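Side-chain contacts in major pepsin inhibitor 3 (Ascaris suum, PDB 1F32), which inhibits the aspartic protease pepsin and is secreted by the nematode: residues G9-T14 against V20-L25; K39-R44 against P64-Q69; K72-V77 against A102-F107; C79-N84 against P143-V148. All blocks are in the same frame, centred on the assembly; numbering follows the deposited sequence.

In the fold
Two packed regions are sampled here. Contacts 1 and 2 belong to the one built from the three-stranded sheet and helix 35-52, and the Cys13-Cys66 disulfide runs from one contact to the other. Contacts 3 and 4 lie about 7 Å apart between centres, where adjacent strands 72-76 and 79-82 of the five-stranded sheet meet helix 98-116 and the C-terminal turn. Contact 1 is partly buried and relies on backbone hydrogen bonds in and beside a beta hairpin; the other three are buried and rest on side chains, with aromatic rings meeting sulfur in contacts 2 and 4 and valine or another ring in contact 3. Met73 and Leu82 touch contact 1, joining the two regions.

Contact 1: residues G9-T14 against V20-L25; sequences GPFICT and VFVANL
The carbonyl oxygen of Ile12 is gripped twice: Ala23 N donates to Ile12 O at 3.1 Å, in the carbonyl plane, and an ordered water donates to the same oxygen while accepting a bond from Asn24 N. That water ties the residue just ahead of strand 13-16 to the turn that follows strand 19-22. Thr14 and Phe21 form a hydrogen-bonded antiparallel pair. Phe21 N reaches Thr14 O at 2.8 Å in a nearly straight bond (175° at the hydrogen), and Thr14 N returns the bond to Phe21 O at 3.0 Å. These strands, 13-16 and 19-22, make a beta hairpin, and Val22 to Leu25 form a type I' turn leading into strand 25-29. Cys13 and Val22 make the non-hydrogen-bonded pair beside it, with both side chains on one face of the sheet. With SG anti to the backbone N (chi1 -178°), the Cys13 sulfur lies 3.7 Å from Val20 CG1 and 4.1 Å from Val22 CG2; it is disulfide-bonded to Cys66. Phe11 meets the turn through its root: Phe11 CB packs 3.9 Å from Val22 CG1 and 4.1 Å from Ala23 CB, while the ring leads off toward Met73 and Leu82.

Contact 2: residues K39-R44 against P64-Q69; sequences KEFAAR and PFCGPQ
Phe41, on helix 35-52, has more surface buried here than either Phe65 or Cys66, the two residues it meets. Its CG lies anti to the backbone N (chi1 171°), which sends the ring off the helix toward the short 3-10 turn 64-66. Two neighbouring ring atoms receive the sulfur: Cys66 SG is 3.6 Å from Phe41 CE2 and 3.8 Å from Phe41 CZ. The sulfur stands 4.5 Å from the Phe41 ring centroid and 52° off the normal, an oblique approach. Phe65 comes alongside, the two side chains running side by side but in opposite senses. One corner does the touching, with Phe65 CE1 3.9 Å from Phe41 CD2, and the Phe41 atom lies near the plane of the Phe65 ring, at its edge. The Phe41 ring also packs on Cys13 and Val15 of strand 13-16, while Phe65 touches Val15 and Leu30. The sulfur of Cys66 beside the phenylalanine is a Cys sulfur-aromatic contact, placed where the helix packs against the disulfide-linked loop and the hairpin.

Contact 3: residues K72-V77 against A102-F107; sequences KMFNFV and AEVQTF
The aromatic interaction is an edge-to-face, or T-shaped, pair between Phe76 and Phe107. Phe76 supplies the edge: its CE1 comes 3.5 Å from Phe107 CD1, and its CD1 lies over the face of the Phe107 ring, offset toward the rim. With centroids 4.9 Å apart and planes at 83°, the rings stand almost perpendicular. Phe107 CG is anti to the backbone N, which carries that ring off the helix to present its face to the strand.

This is the packing of an alpha-helix on one face of an antiparallel sheet: the strand and helix segments approach to 11.2 Å between axes, with an angle of 67° between their directions.

A CH-pi contact forms beside the aromatic pair. Val104 points its CG1 at one face of Phe74, 4.2 Å from the ring centroid and only 15° off the normal, with the valine side chain square to that of the phenylalanine. The other methyl branch serves a different ring, for Val104 CG2 lies 4.3 Å from Phe76 CZ. One valine thus spans the two phenylalanines, which sit two residues apart on strand 72-76 and so face the helix together.

Plain apolar packing continues around the rings. Pro143 of the C-terminal turn touches Phe76, Met6 of the neighbouring strand 5-8 touches Phe74, and Phe107 also meets the ring of Phe4.

Contact 4: residues C79-N84 against P143-V148; sequences CSVLGN and PSFCTV
A covalent bond crosses this contact: Cys79 SG and Cys146 SG are 2.0 Å apart in a disulfide whose torsion about the S-S bond is -77°. It joins parts of the chain separated by more than sixty residues, bringing the alpha-carbons of Cys79 and Cys146 to within 5.1 Å. Cys79 holds its sulfur between the backbone N and the carbonyl carbon (chi1 85°), directed from the strand toward the turn.

The same sulfur meets an aromatic ring. Cys79 SG lies 3.7 Å from Phe145 CE1 and in the plane of that ring, at its edge; measured from the centroid, it is 83° off the normal. This is a Cys sulfur-aromatic contact made at the rim of the ring. Val81, the next residue but one along the strand, approaches the same corner obliquely, its CG2 being 3.9 Å from Phe145 CE1. Val81 lies crosswise to Phe145. From within its own turn, Pro143 lays its CB 3.4 Å above the Phe145 ring, over the centre of one face, so that the ring is held both across a face and along an edge.

Phe145 and Cys146 belong to the short 3-10 turn 144-146, closed by a backbone bond from Cys146 N to Pro143 O. This C-terminal turn fits between helix 98-116, where Phe145 packs on Val104 and Ser144 OG hydrogen-bonds Glu103 OE2, and the five-stranded sheet, where Phe145 touches Leu86 of strand 85-88 and Cys146 touches Phe76 of strand 72-76.

Contact 1: residues G9-T14 against V20-L25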
loop_
_atom_site.group_PDB
_atom_site.type_symbol
_atom_site.label_atom_id
_atom_site.label_comp_id
_atom_site.label_asym_id
_atom_site.label_seq_id
_atom_site.Cartn_x
_atom_site.Cartn_y
_atom_site.Cartn_z
ATOM N N GLY A 9 -7.152 4.063 2.650
ATOM C CA GLY A 9 -7.282 4.458 1.260
ATOM C C GLY A 9 -8.408 5.448 1.030
ATOM O O GLY A 9 -9.141 5.788 1.965
ATOM N N PRO A 10 -8.594 5.906 -0.219
ATOM C CA PRO A 10 -7.806 5.538 -1.405
ATOM C C PRO A 10 -6.375 6.063 -1.438
ATOM O O PRO A 10 -6.068 7.124 -0.892
ATOM C CB PRO A 10 -8.632 6.111 -2.558
ATOM C CG PRO A 10 -10.008 6.061 -2.036
ATOM C CD PRO A 10 -9.845 6.563 -0.626
ATOM N N PHE A 11 -5.506 5.311 -2.103
ATOM C CA PHE A 11 -4.104 5.688 -2.243
ATOM C C PHE A 11 -3.849 5.987 -3.710
ATOM O O PHE A 11 -4.697 5.718 -4.554
ATOM C CB PHE A 11 -3.200 4.535 -1.787
ATOM C CG PHE A 11 -3.364 4.183 -0.336
ATOM C CD1 PHE A 11 -2.976 5.080 0.652
ATOM C CD2 PHE A 11 -3.942 2.979 0.040
ATOM C CE1 PHE A 11 -3.163 4.779 1.999
ATOM C CE2 PHE A 11 -4.133 2.671 1.378
ATOM C CZ PHE A 11 -3.741 3.575 2.359
ATOM N N ILE A 12 -2.702 6.568 -4.024
ATOM C CA ILE A 12 -2.411 6.839 -5.423
ATOM C C ILE A 12 -2.150 5.506 -6.107
ATOM O O ILE A 12 -1.397 4.684 -5.602
ATOM C CB ILE A 12 -1.183 7.761 -5.580
ATOM C CG1 ILE A 12 -1.508 9.150 -5.022
ATOM C CG2 ILE A 12 -0.798 7.886 -7.046
ATOM C CD1 ILE A 12 -0.300 10.051 -4.889
ATOM N N CYS A 13 -2.777 5.295 -7.260
ATOM C CA CYS A 13 -2.605 4.063 -7.996
ATOM C C CYS A 13 -2.198 4.375 -9.424
ATOM O O CYS A 13 -2.734 5.292 -10.020
ATOM C CB CYS A 13 -3.930 3.285 -8.010
ATOM S SG CYS A 13 -3.836 1.688 -8.870
ATOM N N THR A 14 -1.223 3.645 -9.951
ATOM C CA THR A 14 -0.818 3.822 -11.348
ATOM C C THR A 14 -0.198 2.529 -11.850
ATOM O O THR A 14 -0.100 1.550 -11.098
ATOM C CB THR A 14 0.167 4.985 -11.536
ATOM O OG1 THR A 14 0.295 5.261 -12.943
ATOM C CG2 THR A 14 1.520 4.640 -10.936
ATOM N N VAL A 20 1.191 -2.749 -11.301
ATOM C CA VAL A 20 0.296 -1.837 -10.623
ATOM C C VAL A 20 0.966 -1.407 -9.324
ATOM O O VAL A 20 1.428 -2.237 -8.541
ATOM C CB VAL A 20 -1.067 -2.492 -10.262
ATOM C CG1 VAL A 20 -1.991 -1.443 -9.637
ATOM C CG2 VAL A 20 -1.720 -3.104 -11.519
ATOM N N PHE A 21 1.036 -0.100 -9.110
ATOM C CA PHE A 21 1.617 0.452 -7.897
ATOM C C PHE A 21 0.533 1.154 -7.092
ATOM O O PHE A 21 -0.236 1.949 -7.631
ATOM C CB PHE A 21 2.712 1.460 -8.236
ATOM C CG PHE A 21 3.994 0.830 -8.672
ATOM C CD1 PHE A 21 4.903 0.356 -7.731
ATOM C CD2 PHE A 21 4.297 0.716 -10.027
ATOM C CE1 PHE A 21 6.105 -0.222 -8.133
ATOM C CE2 PHE A 21 5.487 0.140 -10.436
ATOM C CZ PHE A 21 6.394 -0.327 -9.489
ATOM N N VAL A 22 0.455 0.821 -5.811
ATOM C CA VAL A 22 -0.495 1.458 -4.906
ATOM C C VAL A 22 0.350 1.965 -3.734
ATOM O O VAL A 22 1.109 1.196 -3.130
ATOM C CB VAL A 22 -1.535 0.458 -4.405
ATOM C CG1 VAL A 22 -2.530 1.144 -3.483
ATOM C CG2 VAL A 22 -2.244 -0.168 -5.602
ATOM N N ALA A 23 0.238 3.258 -3.437
ATOM C CA ALA A 23 1.017 3.855 -2.357
ATOM C C ALA A 23 2.490 3.556 -2.615
ATOM O O ALA A 23 3.268 3.337 -1.683
ATOM C CB ALA A 23 0.583 3.275 -1.012
ATOM N N ASN A 24 2.865 3.537 -3.892
ATOM C CA ASN A 24 4.240 3.271 -4.311
ATOM C C ASN A 24 4.715 1.846 -4.083
ATOM O O ASN A 24 5.908 1.558 -4.216
ATOM C CB ASN A 24 5.208 4.233 -3.611
ATOM C CG ASN A 24 5.105 5.645 -4.132
ATOM O OD1 ASN A 24 5.221 6.610 -3.369
ATOM N ND2 ASN A 24 4.908 5.782 -5.442
ATOM N N LEU A 25 3.795 0.949 -3.747
ATOM C CA LEU A 25 4.151 -0.449 -3.523
ATOM C C LEU A 25 3.635 -1.304 -4.695
ATOM O O LEU A 25 2.547 -1.050 -5.221
ATOM C CB LEU A 25 3.558 -0.919 -2.187
ATOM C CG LEU A 25 4.132 -0.161 -0.982
ATOM C CD1 LEU A 25 3.458 -0.624 0.286
ATOM C CD2 LEU A 25 5.637 -0.401 -0.897
HETATM O O HOH W 1 1.538 4.411 -6.278
#

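Contact 2: residues K39-R44 against P64-Q69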
loop_
_atom_site.group_PDB
_atom_site.type_symbol
_atom_site.label_atom_id
_atom_site.label_comp_id
_atom_site.label_asym_id
_atom_site.label_seq_id
_atom_site.Cartn_x
_atom_site.Cartn_y
_atom_site.Cartn_z
ATOM N N LYS A 39 -2.522 0.328 -19.467
ATOM C CA LYS A 39 -1.929 1.395 -20.247
ATOM C C LYS A 39 -2.836 2.601 -20.322
ATOM O O LYS A 39 -2.375 3.727 -20.138
ATOM C CB LYS A 39 -1.608 0.900 -21.653
ATOM C CG LYS A 39 -0.501 -0.123 -21.681
ATOM C CD LYS A 39 -0.112 -0.440 -23.104
ATOM C CE LYS A 39 0.814 -1.641 -23.139
ATOM N NZ LYS A 39 1.973 -1.452 -22.224
ATOM N N GLU A 40 -4.122 2.366 -20.577
ATOM C CA GLU A 40 -5.099 3.445 -20.667
ATOM C C GLU A 40 -5.222 4.140 -19.317
ATOM O O GLU A 40 -5.274 5.367 -19.241
ATOM C CB GLU A 40 -6.472 2.904 -21.076
ATOM C CG GLU A 40 -6.467 2.097 -22.359
ATOM C CD GLU A 40 -7.863 1.695 -22.792
ATOM O OE1 GLU A 40 -8.619 1.139 -21.964
ATOM O OE2 GLU A 40 -8.201 1.931 -23.968
ATOM N N PHE A 41 -5.283 3.350 -18.248
ATOM C CA PHE A 41 -5.392 3.920 -16.906
ATOM C C PHE A 41 -4.181 4.774 -16.579
ATOM O O PHE A 41 -4.306 5.900 -16.097
ATOM C CB PHE A 41 -5.507 2.814 -15.862
ATOM C CG PHE A 41 -5.419 3.309 -14.453
ATOM C CD1 PHE A 41 -6.207 4.379 -14.023
ATOM C CD2 PHE A 41 -4.570 2.690 -13.537
ATOM C CE1 PHE A 41 -6.151 4.827 -12.706
ATOM C CE2 PHE A 41 -4.512 3.138 -12.211
ATOM C CZ PHE A 41 -5.306 4.208 -11.800
ATOM N N ALA A 42 -2.999 4.232 -16.832
ATOM C CA ALA A 42 -1.779 4.967 -16.536
ATOM C C ALA A 42 -1.775 6.320 -17.254
ATOM O O ALA A 42 -1.350 7.329 -16.696
ATOM C CB ALA A 42 -0.576 4.149 -16.936
ATOM N N ALA A 43 -2.259 6.332 -18.486
ATOM C CA ALA A 43 -2.313 7.553 -19.281
ATOM C C ALA A 43 -3.261 8.542 -18.628
ATOM O O ALA A 43 -2.977 9.743 -18.538
ATOM C CB ALA A 43 -2.792 7.233 -20.685
ATOM N N ARG A 44 -4.395 8.018 -18.183
ATOM C CA ARG A 44 -5.424 8.798 -17.522
ATOM C C ARG A 44 -4.870 9.426 -16.240
ATOM O O ARG A 44 -5.128 10.596 -15.953
ATOM C CB ARG A 44 -6.614 7.874 -17.219
ATOM C CG ARG A 44 -7.883 8.558 -16.768
ATOM C CD ARG A 44 -9.114 7.672 -17.043
ATOM N NE ARG A 44 -9.133 6.446 -16.236
ATOM C CZ ARG A 44 -9.083 5.212 -16.730
ATOM N NH1 ARG A 44 -9.004 5.006 -18.043
ATOM N NH2 ARG A 44 -9.117 4.168 -15.909
ATOM N N PRO A 64 -10.535 -1.963 -10.757
ATOM C CA PRO A 64 -10.502 -2.796 -9.554
ATOM C C PRO A 64 -9.137 -3.356 -9.171
ATOM O O PRO A 64 -8.938 -3.756 -8.021
ATOM C CB PRO A 64 -11.542 -3.888 -9.838
ATOM C CG PRO A 64 -11.945 -3.707 -11.272
ATOM C CD PRO A 64 -11.668 -2.304 -11.637
ATOM N N PHE A 65 -8.193 -3.369 -10.108
ATOM C CA PHE A 65 -6.885 -3.919 -9.794
ATOM C C PHE A 65 -6.032 -3.012 -8.932
ATOM O O PHE A 65 -4.907 -3.366 -8.567
ATOM C CB PHE A 65 -6.129 -4.354 -11.061
ATOM C CG PHE A 65 -6.025 -3.298 -12.138
ATOM C CD1 PHE A 65 -5.323 -2.108 -11.925
ATOM C CD2 PHE A 65 -6.567 -3.541 -13.408
ATOM C CE1 PHE A 65 -5.158 -1.175 -12.978
ATOM C CE2 PHE A 65 -6.406 -2.629 -14.447
ATOM C CZ PHE A 65 -5.699 -1.445 -14.238
ATOM N N CYS A 66 -6.557 -1.831 -8.619
ATOM C CA CYS A 66 -5.874 -0.919 -7.711
ATOM C C CYS A 66 -6.156 -1.390 -6.290
ATOM O O CYS A 66 -5.659 -0.811 -5.317
ATOM C CB CYS A 66 -6.390 0.501 -7.883
ATOM S SG CYS A 66 -5.748 1.252 -9.393
ATOM N N GLY A 67 -6.979 -2.434 -6.175
ATOM C CA GLY A 67 -7.300 -2.978 -4.865
ATOM C C GLY A 67 -8.417 -2.261 -4.126
ATOM O O GLY A 67 -8.914 -1.234 -4.580
ATOM N N PRO A 68 -8.836 -2.789 -2.970
ATOM C CA PRO A 68 -9.909 -2.167 -2.184
ATOM C C PRO A 68 -9.585 -0.696 -1.920
ATOM O O PRO A 68 -8.516 -0.373 -1.406
ATOM C CB PRO A 68 -9.921 -3.009 -0.908
ATOM C CG PRO A 68 -9.510 -4.369 -1.403
ATOM C CD PRO A 68 -8.350 -4.022 -2.321
ATOM N N GLN A 69 -10.499 0.201 -2.272
ATOM C CA GLN A 69 -10.235 1.622 -2.081
ATOM C C GLN A 69 -10.213 2.090 -0.628
ATOM O O GLN A 69 -9.851 3.227 -0.343
ATOM C CB GLN A 69 -11.225 2.451 -2.903
ATOM C CG GLN A 69 -11.080 2.227 -4.412
ATOM C CD GLN A 69 -9.692 2.599 -4.941
ATOM O OE1 GLN A 69 -9.344 3.774 -5.039
ATOM N NE2 GLN A 69 -8.895 1.590 -5.277
#

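Contact 3: residues K72-V77 against A102-F107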
loop_
_atom_site.group_PDB
_atom_site.type_symbol
_atom_site.label_atom_id
_atom_site.label_comp_id
_atom_site.label_asym_id
_atom_site.label_seq_id
_atom_site.Cartn_x
_atom_site.Cartn_y
_atom_site.Cartn_z
ATOM N N LYS A 72 -6.288 -0.583 4.527
ATOM C CA LYS A 72 -5.418 0.104 5.464
ATOM C C LYS A 72 -3.939 -0.149 5.194
ATOM O O LYS A 72 -3.552 -1.181 4.651
ATOM C CB LYS A 72 -5.744 -0.327 6.895
ATOM C CG LYS A 72 -7.176 -0.049 7.335
ATOM C CD LYS A 72 -7.324 -0.283 8.838
ATOM C CE LYS A 72 -8.779 -0.166 9.298
ATOM N NZ LYS A 72 -9.619 -1.274 8.758
ATOM N N MET A 73 -3.117 0.815 5.575
ATOM C CA MET A 73 -1.685 0.680 5.399
ATOM C C MET A 73 -1.053 0.973 6.747
ATOM O O MET A 73 -1.517 1.851 7.484
ATOM C CB MET A 73 -1.193 1.682 4.347
ATOM C CG MET A 73 0.309 1.678 4.115
ATOM S SD MET A 73 0.653 2.693 2.674
ATOM C CE MET A 73 2.347 2.323 2.398
ATOM N N PHE A 74 -0.004 0.225 7.069
ATOM C CA PHE A 74 0.729 0.398 8.314
ATOM C C PHE A 74 2.208 0.432 7.923
ATOM O O PHE A 74 2.701 -0.458 7.227
ATOM C CB PHE A 74 0.477 -0.775 9.264
ATOM C CG PHE A 74 -0.959 -0.909 9.720
ATOM C CD1 PHE A 74 -1.518 0.013 10.606
ATOM C CD2 PHE A 74 -1.732 -1.984 9.294
ATOM C CE1 PHE A 74 -2.838 -0.138 11.065
ATOM C CE2 PHE A 74 -3.051 -2.148 9.744
ATOM C CZ PHE A 74 -3.601 -1.217 10.635
ATOM N N ASN A 75 2.905 1.467 8.365
ATOM C CA ASN A 75 4.315 1.621 8.044
ATOM C C ASN A 75 5.181 1.527 9.293
ATOM O O ASN A 75 5.030 2.322 10.217
ATOM C CB ASN A 75 4.510 2.956 7.352
ATOM C CG ASN A 75 3.624 3.094 6.139
ATOM O OD1 ASN A 75 3.753 2.332 5.183
ATOM N ND2 ASN A 75 2.698 4.049 6.180
ATOM N N PHE A 76 6.083 0.544 9.306
ATOM C CA PHE A 76 6.977 0.312 10.436
ATOM C C PHE A 76 8.405 0.578 9.991
ATOM O O PHE A 76 8.651 0.850 8.824
ATOM C CB PHE A 76 6.896 -1.145 10.887
ATOM C CG PHE A 76 5.497 -1.629 11.141
ATOM C CD1 PHE A 76 4.846 -1.331 12.334
ATOM C CD2 PHE A 76 4.823 -2.356 10.170
ATOM C CE1 PHE A 76 3.528 -1.757 12.548
ATOM C CE2 PHE A 76 3.520 -2.784 10.371
ATOM C CZ PHE A 76 2.867 -2.484 11.563
ATOM N N VAL A 77 9.337 0.498 10.936
ATOM C CA VAL A 77 10.743 0.681 10.618
ATOM C C VAL A 77 11.188 -0.623 9.975
ATOM O O VAL A 77 11.236 -1.668 10.633
ATOM C CB VAL A 77 11.595 0.925 11.880
ATOM C CG1 VAL A 77 13.082 0.894 11.515
ATOM C CG2 VAL A 77 11.233 2.257 12.498
ATOM N N ALA A 102 -1.539 -10.475 14.394
ATOM C CA ALA A 102 -1.379 -10.416 15.838
ATOM C C ALA A 102 -0.200 -9.513 16.176
ATOM O O ALA A 102 -0.258 -8.741 17.128
ATOM C CB ALA A 102 -1.158 -11.812 16.399
ATOM N N GLU A 103 0.865 -9.589 15.384
ATOM C CA GLU A 103 2.017 -8.750 15.655
ATOM C C GLU A 103 1.704 -7.285 15.404
ATOM O O GLU A 103 2.233 -6.418 16.103
ATOM C CB GLU A 103 3.212 -9.154 14.800
ATOM C CG GLU A 103 3.878 -10.431 15.234
ATOM C CD GLU A 103 5.322 -10.455 14.812
ATOM O OE1 GLU A 103 6.161 -9.849 15.518
ATOM O OE2 GLU A 103 5.608 -11.062 13.766
ATOM N N VAL A 104 0.856 -7.021 14.409
ATOM C CA VAL A 104 0.472 -5.652 14.089
ATOM C C VAL A 104 -0.279 -5.052 15.272
ATOM O O VAL A 104 0.006 -3.938 15.686
ATOM C CB VAL A 104 -0.439 -5.586 12.838
ATOM C CG1 VAL A 104 -0.990 -4.176 12.670
ATOM C CG2 VAL A 104 0.355 -5.989 11.599
ATOM N N GLN A 105 -1.239 -5.789 15.822
ATOM C CA GLN A 105 -1.991 -5.258 16.955
ATOM C C GLN A 105 -1.113 -5.109 18.204
ATOM O O GLN A 105 -1.278 -4.158 18.968
ATOM C CB GLN A 105 -3.210 -6.148 17.226
ATOM C CG GLN A 105 -4.556 -5.402 17.242
ATOM C CD GLN A 105 -4.584 -4.127 16.395
ATOM O OE1 GLN A 105 -4.438 -4.158 15.175
ATOM N NE2 GLN A 105 -4.784 -3.000 17.058
ATOM N N THR A 106 -0.174 -6.030 18.409
ATOM C CA THR A 106 0.719 -5.933 19.561
ATOM C C THR A 106 1.549 -4.673 19.395
ATOM O O THR A 106 1.769 -3.939 20.343
ATOM C CB THR A 106 1.677 -7.138 19.668
ATOM O OG1 THR A 106 0.935 -8.309 20.010
ATOM C CG2 THR A 106 2.750 -6.890 20.757
ATOM N N PHE A 107 2.007 -4.412 18.174
ATOM C CA PHE A 107 2.810 -3.220 17.949
ATOM C C PHE A 107 1.990 -1.959 18.169
ATOM O O PHE A 107 2.448 -1.029 18.816
ATOM C CB PHE A 107 3.408 -3.211 16.535
ATOM C CG PHE A 107 4.299 -2.025 16.268
ATOM C CD1 PHE A 107 3.759 -0.801 15.869
ATOM C CD2 PHE A 107 5.677 -2.125 16.452
ATOM C CE1 PHE A 107 4.573 0.310 15.656
ATOM C CE2 PHE A 107 6.510 -1.012 16.244
ATOM C CZ PHE A 107 5.961 0.200 15.847
#

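Contact 4: residues C79-N84 against P143-V148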
loop_
_atom_site.group_PDB
_atom_site.type_symbol
_atom_site.label_atom_id
_atom_site.label_comp_id
_atom_site.label_asym_id
_atom_site.label_seq_id
_atom_site.Cartn_x
_atom_site.Cartn_y
_atom_site.Cartn_z
ATOM N N CYS A 79 9.635 -2.085 7.248
ATOM C CA CYS A 79 8.635 -2.654 6.359
ATOM C C CYS A 79 7.251 -2.023 6.451
ATOM O O CYS A 79 6.976 -1.232 7.360
ATOM C CB CYS A 79 8.547 -4.160 6.604
ATOM S SG CYS A 79 7.478 -4.805 7.937
ATOM N N SER A 80 6.393 -2.365 5.491
ATOM C CA SER A 80 5.032 -1.844 5.438
ATOM C C SER A 80 4.013 -2.932 5.114
ATOM O O SER A 80 4.320 -3.931 4.453
ATOM C CB SER A 80 4.901 -0.747 4.365
ATOM O OG SER A 80 5.738 0.370 4.623
ATOM N N VAL A 81 2.796 -2.721 5.593
ATOM C CA VAL A 81 1.688 -3.623 5.328
ATOM C C VAL A 81 0.642 -2.771 4.607
ATOM O O VAL A 81 0.293 -1.676 5.054
ATOM C CB VAL A 81 1.066 -4.172 6.632
ATOM C CG1 VAL A 81 -0.126 -5.075 6.301
ATOM C CG2 VAL A 81 2.108 -4.930 7.428
ATOM N N LEU A 82 0.161 -3.264 3.475
ATOM C CA LEU A 82 -0.860 -2.561 2.716
ATOM C C LEU A 82 -1.917 -3.622 2.463
ATOM O O LEU A 82 -1.628 -4.681 1.888
ATOM C CB LEU A 82 -0.296 -2.036 1.397
ATOM C CG LEU A 82 -1.302 -1.334 0.479
ATOM C CD1 LEU A 82 -1.748 -0.032 1.104
ATOM C CD2 LEU A 82 -0.648 -1.077 -0.881
ATOM N N GLY A 83 -3.137 -3.338 2.901
ATOM C CA GLY A 83 -4.200 -4.305 2.750
ATOM C C GLY A 83 -3.743 -5.463 3.606
ATOM O O GLY A 83 -3.394 -5.301 4.774
ATOM N N ASN A 84 -3.730 -6.653 3.049
ATOM C CA ASN A 84 -3.269 -7.754 3.856
ATOM C C ASN A 84 -2.034 -8.334 3.197
ATOM O O ASN A 84 -1.868 -9.541 3.131
ATOM C CB ASN A 84 -4.385 -8.793 4.022
ATOM C CG ASN A 84 -5.593 -8.226 4.757
ATOM O OD1 ASN A 84 -5.455 -7.589 5.806
ATOM N ND2 ASN A 84 -6.786 -8.456 4.208
ATOM N N PRO A 143 7.482 -5.117 14.109
ATOM C CA PRO A 143 6.973 -6.489 14.070
ATOM C C PRO A 143 8.078 -7.394 13.543
ATOM O O PRO A 143 8.855 -6.986 12.675
ATOM C CB PRO A 143 5.784 -6.395 13.113
ATOM C CG PRO A 143 5.265 -5.009 13.368
ATOM C CD PRO A 143 6.547 -4.172 13.470
ATOM N N SER A 144 8.153 -8.612 14.061
ATOM C CA SER A 144 9.201 -9.529 13.629
ATOM C C SER A 144 9.149 -9.823 12.135
ATOM O O SER A 144 10.176 -10.109 11.523
ATOM C CB SER A 144 9.134 -10.838 14.423
ATOM O OG SER A 144 7.919 -11.525 14.180
ATOM N N PHE A 145 7.964 -9.730 11.536
ATOM C CA PHE A 145 7.860 -10.007 10.114
ATOM C C PHE A 145 8.553 -8.970 9.232
ATOM O O PHE A 145 8.691 -9.167 8.026
ATOM C CB PHE A 145 6.393 -10.201 9.691
ATOM C CG PHE A 145 5.486 -9.027 9.981
ATOM C CD1 PHE A 145 5.709 -7.785 9.400
ATOM C CD2 PHE A 145 4.366 -9.194 10.788
ATOM C CE1 PHE A 145 4.832 -6.723 9.613
ATOM C CE2 PHE A 145 3.480 -8.145 11.007
ATOM C CZ PHE A 145 3.712 -6.905 10.418
ATOM N N CYS A 146 9.003 -7.871 9.828
ATOM C CA CYS A 146 9.704 -6.847 9.069
ATOM C C CYS A 146 11.127 -7.306 8.739
ATOM O O CYS A 146 11.813 -6.673 7.947
ATOM C CB CYS A 146 9.776 -5.548 9.865
ATOM S SG CYS A 146 8.412 -4.343 9.678
ATOM N N THR A 147 11.558 -8.407 9.347
ATOM C CA THR A 147 12.902 -8.944 9.115
ATOM C C THR A 147 12.943 -10.179 8.205
ATOM O O THR A 147 12.246 -11.162 8.444
ATOM C CB THR A 147 13.589 -9.297 10.451
ATOM O OG1 THR A 147 13.746 -8.103 11.226
ATOM C CG2 THR A 147 14.975 -9.921 10.203
ATOM N N VAL A 148 13.775 -10.104 7.166
ATOM C CA VAL A 148 13.963 -11.181 6.183
ATOM C C VAL A 148 12.701 -11.549 5.399
ATOM O O VAL A 148 11.574 -11.340 5.859
ATOM C CB VAL A 148 14.547 -12.468 6.849
ATOM C CG1 VAL A 148 13.460 -13.522 7.043
ATOM C CG2 VAL A 148 15.681 -13.020 5.995
#